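Local coordinates for cellulase CEL9M (PDB 1IA6), which probably hydrolyses internal beta-1,4-glucosidic linkages in cellulose and related beta-glucans, as a glycoside hydrolase of family 9, at residues W76-F81 / T92-Q97; E186-G191 / A214-W219; F282-W287 / S314-V319. All blocks are in the same frame, centred on the assembly; numbering follows the deposited sequence.

Contact 1. Residues W76-F81 / T92-Q97; sequences WSLYEF and TKMLQQ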
loop_
_atom_site.group_PDB
_atom_site.type_symbol
_atom_site.label_atom_id
_atom_site.label_comp_id
_atom_site.label_asym_id
_atom_site.label_seq_id
_atom_site.Cartn_x
_atom_site.Cartn_y
_atom_site.Cartn_z
ATOM N N TRP A 76 -0.115 -7.410 5.960
ATOM C CA TRP A 76 -1.392 -8.052 6.245
ATOM C C TRP A 76 -1.630 -9.191 5.253
ATOM O O TRP A 76 -2.131 -10.253 5.627
ATOM C CB TRP A 76 -2.528 -7.019 6.162
ATOM C CG TRP A 76 -3.855 -7.496 6.689
ATOM C CD1 TRP A 76 -4.067 -8.491 7.597
ATOM C CD2 TRP A 76 -5.146 -6.949 6.386
ATOM N NE1 TRP A 76 -5.406 -8.601 7.881
ATOM C CE2 TRP A 76 -6.093 -7.666 7.152
ATOM C CE3 TRP A 76 -5.594 -5.922 5.544
ATOM C CZ2 TRP A 76 -7.464 -7.391 7.101
ATOM C CZ3 TRP A 76 -6.961 -5.647 5.493
ATOM C CH2 TRP A 76 -7.877 -6.380 6.269
ATOM N N SER A 77 -1.257 -8.960 3.999
ATOM C CA SER A 77 -1.421 -9.957 2.947
ATOM C C SER A 77 -0.655 -11.235 3.282
ATOM O O SER A 77 -1.181 -12.341 3.153
ATOM C CB SER A 77 -0.920 -9.400 1.609
ATOM O OG SER A 77 -1.587 -8.195 1.267
ATOM N N LEU A 78 0.590 -11.072 3.715
ATOM C CA LEU A 78 1.443 -12.207 4.057
ATOM C C LEU A 78 0.922 -12.930 5.298
ATOM O O LEU A 78 0.949 -14.158 5.376
ATOM C CB LEU A 78 2.877 -11.733 4.302
ATOM C CG LEU A 78 3.927 -12.809 4.603
ATOM C CD1 LEU A 78 4.027 -13.777 3.432
ATOM C CD2 LEU A 78 5.269 -12.144 4.859
ATOM N N TYR A 79 0.448 -12.155 6.267
ATOM C CA TYR A 79 -0.077 -12.707 7.509
ATOM C C TYR A 79 -1.338 -13.543 7.300
ATOM O O TYR A 79 -1.471 -14.630 7.864
ATOM C CB TYR A 79 -0.384 -11.575 8.495
ATOM C CG TYR A 79 -0.900 -12.052 9.837
ATOM C CD1 TYR A 79 -0.035 -12.592 10.788
ATOM C CD2 TYR A 79 -2.255 -11.967 10.152
ATOM C CE1 TYR A 79 -0.509 -13.033 12.025
ATOM C CE2 TYR A 79 -2.739 -12.405 11.381
ATOM C CZ TYR A 79 -1.861 -12.934 12.312
ATOM O OH TYR A 79 -2.336 -13.353 13.533
ATOM N N GLU A 80 -2.261 -13.038 6.489
ATOM C CA GLU A 80 -3.525 -13.732 6.239
ATOM C C GLU A 80 -3.473 -14.837 5.187
ATOM O O GLU A 80 -4.204 -15.823 5.290
ATOM C CB GLU A 80 -4.604 -12.729 5.819
ATOM C CG GLU A 80 -4.900 -11.623 6.827
ATOM C CD GLU A 80 -5.655 -12.106 8.057
ATOM O OE1 GLU A 80 -6.180 -13.240 8.048
ATOM O OE2 GLU A 80 -5.738 -11.334 9.034
ATOM N N PHE A 81 -2.630 -14.670 4.171
ATOM C CA PHE A 81 -2.543 -15.652 3.092
ATOM C C PHE A 81 -1.138 -16.209 2.881
ATOM O O PHE A 81 -0.711 -16.415 1.746
ATOM C CB PHE A 81 -3.037 -15.024 1.782
ATOM C CG PHE A 81 -4.423 -14.444 1.867
ATOM C CD1 PHE A 81 -5.521 -15.262 2.120
ATOM C CD2 PHE A 81 -4.631 -13.076 1.702
ATOM C CE1 PHE A 81 -6.810 -14.726 2.208
ATOM C CE2 PHE A 81 -5.915 -12.531 1.788
ATOM C CZ PHE A 81 -7.004 -13.360 2.042
ATOM N N THR A 92 10.038 -15.509 0.059
ATOM C CA THR A 92 11.359 -14.917 0.235
ATOM C C THR A 92 11.444 -13.498 -0.314
ATOM O O THR A 92 11.936 -12.596 0.364
ATOM C CB THR A 92 12.441 -15.773 -0.442
ATOM O OG1 THR A 92 12.452 -17.077 0.152
ATOM C CG2 THR A 92 13.811 -15.129 -0.275
ATOM N N LYS A 93 10.968 -13.302 -1.538
ATOM C CA LYS A 93 11.003 -11.986 -2.165
ATOM C C LYS A 93 10.098 -11.024 -1.397
ATOM O O LYS A 93 10.465 -9.878 -1.152
ATOM C CB LYS A 93 10.545 -12.086 -3.626
ATOM C CG LYS A 93 10.663 -10.787 -4.420
ATOM C CD LYS A 93 12.113 -10.338 -4.550
ATOM C CE LYS A 93 12.218 -9.077 -5.395
ATOM N NZ LYS A 93 13.624 -8.617 -5.576
ATOM N N MET A 94 8.918 -11.501 -1.013
ATOM C CA MET A 94 7.978 -10.673 -0.265
ATOM C C MET A 94 8.623 -10.152 1.021
ATOM O O MET A 94 8.498 -8.973 1.355
ATOM C CB MET A 94 6.723 -11.481 0.074
ATOM C CG MET A 94 5.671 -10.699 0.830
ATOM S SD MET A 94 4.909 -9.413 -0.189
ATOM C CE MET A 94 3.382 -9.187 0.689
ATOM N N LEU A 95 9.311 -11.033 1.744
ATOM C CA LEU A 95 9.965 -10.637 2.987
ATOM C C LEU A 95 11.050 -9.598 2.743
ATOM O O LEU A 95 11.270 -8.713 3.572
ATOM C CB LEU A 95 10.547 -11.864 3.701
ATOM C CG LEU A 95 9.483 -12.756 4.351
ATOM C CD1 LEU A 95 10.115 -14.043 4.862
ATOM C CD2 LEU A 95 8.814 -11.999 5.482
ATOM N N GLN A 96 11.728 -9.698 1.605
ATOM C CA GLN A 96 12.757 -8.726 1.277
ATOM C C GLN A 96 12.123 -7.350 1.059
ATOM O O GLN A 96 12.654 -6.347 1.526
ATOM C CB GLN A 96 13.521 -9.156 0.023
ATOM C CG GLN A 96 14.151 -10.537 0.154
ATOM C CD GLN A 96 15.079 -10.873 -0.994
ATOM O OE1 GLN A 96 14.757 -10.631 -2.155
ATOM N NE2 GLN A 96 16.237 -11.445 -0.672
ATOM N N GLN A 97 10.986 -7.302 0.366
ATOM C CA GLN A 97 10.315 -6.025 0.108
ATOM C C GLN A 97 9.880 -5.405 1.428
ATOM O O GLN A 97 10.030 -4.202 1.646
ATOM C CB GLN A 97 9.084 -6.218 -0.789
ATOM C CG GLN A 97 9.331 -7.028 -2.060
ATOM C CD GLN A 97 10.426 -6.446 -2.931
ATOM O OE1 GLN A 97 11.550 -6.237 -2.477
ATOM N NE2 GLN A 97 10.106 -6.190 -4.195
#
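Ser77 makes the first, loose touch with the neighbouring helix: its CB lies 4.4 Å from Met94 CE, the methyl at the end of a side chain directed at helix 64-80. Leu78 comes next and carries most of the contact. Its CG stands anti to the backbone N (chi1 -177°), which sends the isobutyl group out into the gap between the helices. There CD2 does all the close work. It sits 3.6 Å from Leu95 CD2, branch against branch, the two leucine side chains crossing at about a right angle. The same Leu78 CD2 lies 4.3 Å from Met94 CG, so one methyl serves both residues, closely for Leu95 and loosely for Met94. Leu95 gets there by reach, since its CB does not point straight at the partner helix.

Past Leu78 the chain turns its back on residues 92-97. Tyr79 packs against helix 152-169, and Glu80 works within its own turn: its OE2 takes the indole N-H of Trp76, with NE1 3.0 Å from OE2 and an angle at the hydrogen of 141°. Its OE1 forms a salt bridge with Lys322, so the carboxylate is held at both oxygens.

No hydrogen bond joins the two segments. The axes of the two short segments come no closer than 11.4 Å, and even Leu78 CA and Met94 CA, the nearest pair of CA atoms, are separated by 8.0 Å. Phe85 of the intervening helix 82-87 touches Ser77, Leu78 and Met94, helping to fill the space. With directions 144° apart, these are two roughly antiparallel helices, joined through the short helix 82-87 and packing in the all-helical core, consistent with the (alpha/alpha)6 barrel of family 9 cellulases.

Contact 2. Residues E186-G191 / A214-W219; sequences ELYAMG and AWAATW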
loop_
_atom_site.group_PDB
_atom_site.type_symbol
_atom_site.label_atom_id
_atom_site.label_comp_id
_atom_site.label_asym_id
_atom_site.label_seq_id
_atom_site.Cartn_x
_atom_site.Cartn_y
_atom_site.Cartn_z
ATOM N N GLU A 186 6.255 2.133 20.608
ATOM C CA GLU A 186 6.603 3.534 20.821
ATOM C C GLU A 186 5.900 4.480 19.854
ATOM O O GLU A 186 5.457 5.556 20.249
ATOM C CB GLU A 186 8.116 3.724 20.718
ATOM C CG GLU A 186 8.906 2.845 21.672
ATOM C CD GLU A 186 10.394 3.128 21.625
ATOM O OE1 GLU A 186 10.910 3.423 20.525
ATOM O OE2 GLU A 186 11.049 3.044 22.684
ATOM N N LEU A 187 5.798 4.086 18.589
ATOM C CA LEU A 187 5.141 4.933 17.598
ATOM C C LEU A 187 3.651 5.051 17.912
ATOM O O LEU A 187 3.049 6.111 17.736
ATOM C CB LEU A 187 5.345 4.363 16.190
ATOM C CG LEU A 187 6.789 4.324 15.677
ATOM C CD1 LEU A 187 6.807 3.733 14.273
ATOM C CD2 LEU A 187 7.388 5.721 15.664
ATOM N N TYR A 188 3.064 3.956 18.384
ATOM C CA TYR A 188 1.650 3.949 18.747
ATOM C C TYR A 188 1.455 4.898 19.926
ATOM O O TYR A 188 0.517 5.694 19.947
ATOM C CB TYR A 188 1.208 2.539 19.142
ATOM C CG TYR A 188 -0.192 2.473 19.710
ATOM C CD1 TYR A 188 -1.311 2.548 18.879
ATOM C CD2 TYR A 188 -0.395 2.335 21.081
ATOM C CE1 TYR A 188 -2.603 2.481 19.405
ATOM C CE2 TYR A 188 -1.678 2.270 21.618
ATOM C CZ TYR A 188 -2.775 2.342 20.776
ATOM O OH TYR A 188 -4.040 2.275 21.307
ATOM N N ALA A 189 2.358 4.811 20.902
ATOM C CA ALA A 189 2.300 5.664 22.085
ATOM C C ALA A 189 2.334 7.133 21.676
ATOM O O ALA A 189 1.564 7.948 22.189
ATOM C CB ALA A 189 3.466 5.347 23.016
ATOM N N MET A 190 3.237 7.470 20.759
ATOM C CA MET A 190 3.352 8.842 20.267
ATOM C C MET A 190 2.043 9.270 19.616
ATOM O O MET A 190 1.563 10.386 19.826
ATOM C CB MET A 190 4.465 8.951 19.222
ATOM C CG MET A 190 5.878 8.820 19.757
ATOM S SD MET A 190 7.077 8.796 18.392
ATOM C CE MET A 190 6.813 10.413 17.678
ATOM N N GLY A 191 1.480 8.371 18.815
ATOM C CA GLY A 191 0.244 8.664 18.114
ATOM C C GLY A 191 -0.954 8.953 18.994
ATOM O O GLY A 191 -1.786 9.793 18.649
ATOM N N ALA A 214 -7.041 2.779 15.860
ATOM C CA ALA A 214 -7.782 1.559 16.170
ATOM C C ALA A 214 -7.127 0.371 15.477
ATOM O O ALA A 214 -6.924 -0.681 16.077
ATOM C CB ALA A 214 -9.227 1.698 15.717
ATOM N N TRP A 215 -6.807 0.554 14.202
ATOM C CA TRP A 215 -6.156 -0.471 13.394
ATOM C C TRP A 215 -4.821 -0.899 14.018
ATOM O O TRP A 215 -4.569 -2.092 14.201
ATOM C CB TRP A 215 -5.967 0.093 11.975
ATOM C CG TRP A 215 -5.022 -0.626 11.060
ATOM C CD1 TRP A 215 -3.796 -0.180 10.640
ATOM C CD2 TRP A 215 -5.262 -1.851 10.350
ATOM N NE1 TRP A 215 -3.268 -1.041 9.709
ATOM C CE2 TRP A 215 -4.145 -2.075 9.512
ATOM C CE3 TRP A 215 -6.313 -2.777 10.337
ATOM C CZ2 TRP A 215 -4.050 -3.188 8.669
ATOM C CZ3 TRP A 215 -6.217 -3.886 9.497
ATOM C CH2 TRP A 215 -5.092 -4.079 8.674
ATOM N N ALA A 216 -3.975 0.070 14.357
ATOM C CA ALA A 216 -2.680 -0.231 14.962
ATOM C C ALA A 216 -2.862 -0.943 16.299
ATOM O O ALA A 216 -2.102 -1.850 16.638
ATOM C CB ALA A 216 -1.881 1.055 15.159
ATOM N N ALA A 217 -3.879 -0.530 17.047
ATOM C CA ALA A 217 -4.168 -1.120 18.346
ATOM C C ALA A 217 -4.561 -2.593 18.237
ATOM O O ALA A 217 -4.155 -3.404 19.068
ATOM C CB ALA A 217 -5.277 -0.327 19.044
ATOM N N THR A 218 -5.342 -2.950 17.217
ATOM C CA THR A 218 -5.746 -4.345 17.075
ATOM C C THR A 218 -4.540 -5.245 16.809
ATOM O O THR A 218 -4.507 -6.388 17.261
ATOM C CB THR A 218 -6.795 -4.559 15.948
ATOM O OG1 THR A 218 -6.208 -4.296 14.670
ATOM C CG2 THR A 218 -8.002 -3.647 16.159
ATOM N N TRP A 219 -3.546 -4.736 16.087
ATOM C CA TRP A 219 -2.362 -5.541 15.808
ATOM C C TRP A 219 -1.491 -5.692 17.050
ATOM O O TRP A 219 -0.930 -6.759 17.293
ATOM C CB TRP A 219 -1.566 -4.944 14.643
ATOM C CG TRP A 219 -2.250 -5.206 13.340
ATOM C CD1 TRP A 219 -2.845 -4.288 12.523
ATOM C CD2 TRP A 219 -2.498 -6.488 12.753
ATOM N NE1 TRP A 219 -3.455 -4.922 11.466
ATOM C CE2 TRP A 219 -3.258 -6.273 11.583
ATOM C CE3 TRP A 219 -2.154 -7.804 13.106
ATOM C CZ2 TRP A 219 -3.685 -7.324 10.760
ATOM C CZ3 TRP A 219 -2.580 -8.850 12.289
ATOM C CH2 TRP A 219 -3.338 -8.602 11.129
#
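Tyr188 reaches across to meet the small side chains of Ala216 and Ala217. With CG anti to the backbone N (chi1 172°), the phenol projects from helix 174-193 toward helix 210-224, and its CD1 and CE1 atoms pass both methyls obliquely. Near its root, CD1 is 4.0 Å from Ala216 CB. Farther out, CE1 comes within 3.9 Å of Ala217 CB, and the hydroxyl oxygen OH is 3.7 Å from that same CB. The ring is inclined to both methyls, so neither sits squarely over its face. Because alanines line this part of helix 210-224, the backbones come close: Tyr188 CA and Ala216 CA are 7.1 Å apart, and CE1 of the tyrosine lies 4.0 Å from the backbone N of Ala217.

On helix 210-224 the larger side chains turn elsewhere. Trp215 and Trp219 pack together, the NE1 edge of Trp219 lying over one face of the Trp215 indole. Thr218 folds back on its own helix, OG1 donating to Trp215 O at 2.8 Å. Asp211 and Asp212, earlier in this helix, are calcium ligands, so the alanine face lies just downstream of the metal site.

Tyr188 OH hydrogen-bonds to Asp232 OD2 of helix 228-236, whose Ala233 and Phe236 also touch Ala217 and Tyr188 respectively. In this buried tyrosine the ring and even the OH pack against alanine methyls, with no hydrogen bond between the two segments, while the polar need of the OH is met by Asp232 of a third helix, which probably helps hold the phenol in place.

Contact 3. Residues F282-W287 / S314-V319; sequences FNFNYW and SMVMLV. Unlike the reference sequence in segment 282-287: Phe282 (reference Ile).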
loop_
_atom_site.group_PDB
_atom_site.type_symbol
_atom_site.label_atom_id
_atom_site.label_comp_id
_atom_site.label_asym_id
_atom_site.label_seq_id
_atom_site.Cartn_x
_atom_site.Cartn_y
_atom_site.Cartn_z
ATOM N N PHE A 282 -22.663 -3.438 6.107
ATOM C CA PHE A 282 -23.118 -2.248 5.393
ATOM C C PHE A 282 -22.210 -1.957 4.206
ATOM O O PHE A 282 -22.673 -1.811 3.073
ATOM C CB PHE A 282 -23.122 -1.022 6.308
ATOM C CG PHE A 282 -23.500 0.255 5.599
ATOM C CD1 PHE A 282 -24.836 0.616 5.450
ATOM C CD2 PHE A 282 -22.522 1.067 5.033
ATOM C CE1 PHE A 282 -25.192 1.766 4.748
ATOM C CE2 PHE A 282 -22.867 2.220 4.328
ATOM C CZ PHE A 282 -24.205 2.570 4.184
ATOM N N ASN A 283 -20.911 -1.862 4.475
ATOM C CA ASN A 283 -19.946 -1.570 3.425
ATOM C C ASN A 283 -19.988 -2.589 2.296
ATOM O O ASN A 283 -19.991 -2.218 1.124
ATOM C CB ASN A 283 -18.535 -1.482 4.008
ATOM C CG ASN A 283 -17.476 -1.314 2.939
ATOM O OD1 ASN A 283 -16.871 -2.286 2.495
ATOM N ND2 ASN A 283 -17.263 -0.077 2.503
ATOM N N PHE A 284 -20.035 -3.872 2.643
ATOM C CA PHE A 284 -20.078 -4.913 1.627
ATOM C C PHE A 284 -21.347 -4.830 0.789
ATOM O O PHE A 284 -21.287 -4.891 -0.438
ATOM C CB PHE A 284 -19.972 -6.301 2.273
ATOM C CG PHE A 284 -18.609 -6.617 2.831
ATOM C CD1 PHE A 284 -17.531 -5.758 2.616
ATOM C CD2 PHE A 284 -18.395 -7.792 3.543
ATOM C CE1 PHE A 284 -16.259 -6.068 3.102
ATOM C CE2 PHE A 284 -17.126 -8.113 4.034
ATOM C CZ PHE A 284 -16.058 -7.248 3.811
ATOM N N ASN A 285 -22.492 -4.684 1.446
ATOM C CA ASN A 285 -23.760 -4.594 0.726
ATOM C C ASN A 285 -23.833 -3.326 -0.114
ATOM O O ASN A 285 -24.491 -3.298 -1.154
ATOM C CB ASN A 285 -24.943 -4.650 1.697
ATOM C CG ASN A 285 -25.149 -6.035 2.277
ATOM O OD1 ASN A 285 -24.884 -7.037 1.613
ATOM N ND2 ASN A 285 -25.633 -6.100 3.510
ATOM N N TYR A 286 -23.149 -2.280 0.336
ATOM C CA TYR A 286 -23.130 -1.023 -0.397
ATOM C C TYR A 286 -22.370 -1.225 -1.708
ATOM O O TYR A 286 -22.793 -0.752 -2.762
ATOM C CB TYR A 286 -22.469 0.066 0.452
ATOM C CG TYR A 286 -22.484 1.434 -0.185
ATOM C CD1 TYR A 286 -21.487 1.822 -1.076
ATOM C CD2 TYR A 286 -23.512 2.338 0.090
ATOM C CE1 TYR A 286 -21.510 3.079 -1.680
ATOM C CE2 TYR A 286 -23.547 3.594 -0.506
ATOM C CZ TYR A 286 -22.542 3.958 -1.389
ATOM O OH TYR A 286 -22.571 5.204 -1.971
ATOM N N TRP A 287 -21.254 -1.943 -1.642
ATOM C CA TRP A 287 -20.464 -2.206 -2.841
ATOM C C TRP A 287 -21.167 -3.159 -3.798
ATOM O O TRP A 287 -20.981 -3.076 -5.008
ATOM C CB TRP A 287 -19.088 -2.774 -2.472
ATOM C CG TRP A 287 -18.059 -1.707 -2.296
ATOM C CD1 TRP A 287 -17.966 -0.813 -1.265
ATOM C CD2 TRP A 287 -17.020 -1.363 -3.219
ATOM N NE1 TRP A 287 -16.936 0.067 -1.493
ATOM C CE2 TRP A 287 -16.339 -0.247 -2.685
ATOM C CE3 TRP A 287 -16.600 -1.888 -4.450
ATOM C CZ2 TRP A 287 -15.258 0.355 -3.340
ATOM C CZ3 TRP A 287 -15.525 -1.288 -5.101
ATOM C CH2 TRP A 287 -14.868 -0.177 -4.541
ATOM N N SER A 314 -11.814 -5.722 -2.744
ATOM C CA SER A 314 -11.825 -7.160 -2.979
ATOM C C SER A 314 -10.927 -7.892 -1.982
ATOM O O SER A 314 -11.260 -8.985 -1.520
ATOM C CB SER A 314 -11.387 -7.462 -4.414
ATOM O OG SER A 314 -12.308 -6.905 -5.340
ATOM N N MET A 315 -9.795 -7.287 -1.638
ATOM C CA MET A 315 -8.892 -7.912 -0.680
ATOM C C MET A 315 -9.568 -8.051 0.686
ATOM O O MET A 315 -9.489 -9.105 1.321
ATOM C CB MET A 315 -7.605 -7.094 -0.528
ATOM C CG MET A 315 -6.633 -7.717 0.466
ATOM S SD MET A 315 -5.292 -6.633 0.953
ATOM C CE MET A 315 -4.757 -7.449 2.452
ATOM N N VAL A 316 -10.228 -6.987 1.140
ATOM C CA VAL A 316 -10.910 -7.016 2.430
ATOM C C VAL A 316 -11.989 -8.098 2.436
ATOM O O VAL A 316 -12.129 -8.842 3.409
ATOM C CB VAL A 316 -11.554 -5.647 2.753
ATOM C CG1 VAL A 316 -12.274 -5.710 4.096
ATOM C CG2 VAL A 316 -10.479 -4.566 2.783
ATOM N N MET A 317 -12.748 -8.191 1.348
ATOM C CA MET A 317 -13.793 -9.203 1.252
ATOM C C MET A 317 -13.215 -10.614 1.325
ATOM O O MET A 317 -13.816 -11.501 1.930
ATOM C CB MET A 317 -14.579 -9.044 -0.051
ATOM C CG MET A 317 -15.375 -7.761 -0.136
ATOM S SD MET A 317 -16.293 -7.661 -1.681
ATOM C CE MET A 317 -17.556 -6.454 -1.237
ATOM N N LEU A 318 -12.054 -10.831 0.714
ATOM C CA LEU A 318 -11.444 -12.161 0.748
ATOM C C LEU A 318 -10.893 -12.519 2.125
ATOM O O LEU A 318 -10.889 -13.688 2.513
ATOM C CB LEU A 318 -10.341 -12.282 -0.310
ATOM C CG LEU A 318 -10.831 -12.255 -1.762
ATOM C CD1 LEU A 318 -9.676 -12.580 -2.690
ATOM C CD2 LEU A 318 -11.959 -13.262 -1.951
ATOM N N VAL A 319 -10.421 -11.522 2.869
ATOM C CA VAL A 319 -9.912 -11.788 4.211
ATOM C C VAL A 319 -11.115 -12.188 5.061
ATOM O O VAL A 319 -11.051 -13.129 5.854
ATOM C CB VAL A 319 -9.239 -10.539 4.819
ATOM C CG1 VAL A 319 -8.839 -10.808 6.264
ATOM C CG2 VAL A 319 -8.013 -10.170 4.000
#
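The side chains of Phe284 and Met317 pass one another head to foot, each running toward the other's helix and filling the space beside the other's stem. The phenyl ring is the larger bump. Phe284 CG lies anti to the carbonyl carbon (chi1 -71°), which swings the ring across from helix 274-289 into a shallow hollow on helix 306-323, with Met317 for one wall and Val316 for another. Its CZ comes within 3.9 Å of Met317 CA, so the far end of the ring rests almost on the backbone. Met317 CG lies over one face, 4.1 Å from the ring centroid and 22° off the normal, a CH-pi contact displaced toward the rim. Val316 CG1 meets a different part of the surface: it approaches at the ring edge, near the plane, 4.1 Å from CZ of Phe284.

The return bump is the Met317 thioether. Extended beyond CG, it runs back toward helix 274-289 above the same ring face. The sulfur is some way off, SD standing 5.2 Å from the centroid, which makes a distant Met-aromatic contact. At the tip, CE drops into the notch between Phe284 and Trp287, one turn apart: it is 3.9 Å from Phe284 CD1 and 4.2 Å from Trp287 CB. The indole beyond that CB is tethered elsewhere, its NE1 hydrogen-bonded to Trp252 O.

Tyr320 packs edge-to-face with Phe284, and Leu329 of helix 327-341 also touches the phenyl group. Val261 and Leu265 of helix 260-271 press on Val316. The two segments approach to 11.5 Å between axes, their directions 127° apart, so bulky side chains span the gap. The contact joins two successive helices of the all-helical domain, consistent with the (alpha/alpha)6 barrel of family 9.

Overall arrangement
All three contacts are buried helix-to-helix joints without a hydrogen bond between their segments, but the centre of contact 1 is about 12 Å from the centre of the chain, those of the others about 18 Å. No helix serves in two contacts. Instead, helix 64-80 of contact 1 touches one helix from each of the others: Trp76 packs on Trp215 and Trp219 of contact 2 and on Met315 and Val319 of contact 3. Contacts 2 and 3 do not touch each other. Their fillings differ: leucine methyls and a methionine chain in contact 1, a tyrosine on alanines close to the calcium site in contact 2, and a phenylalanine interlocked with methionine in contact 3.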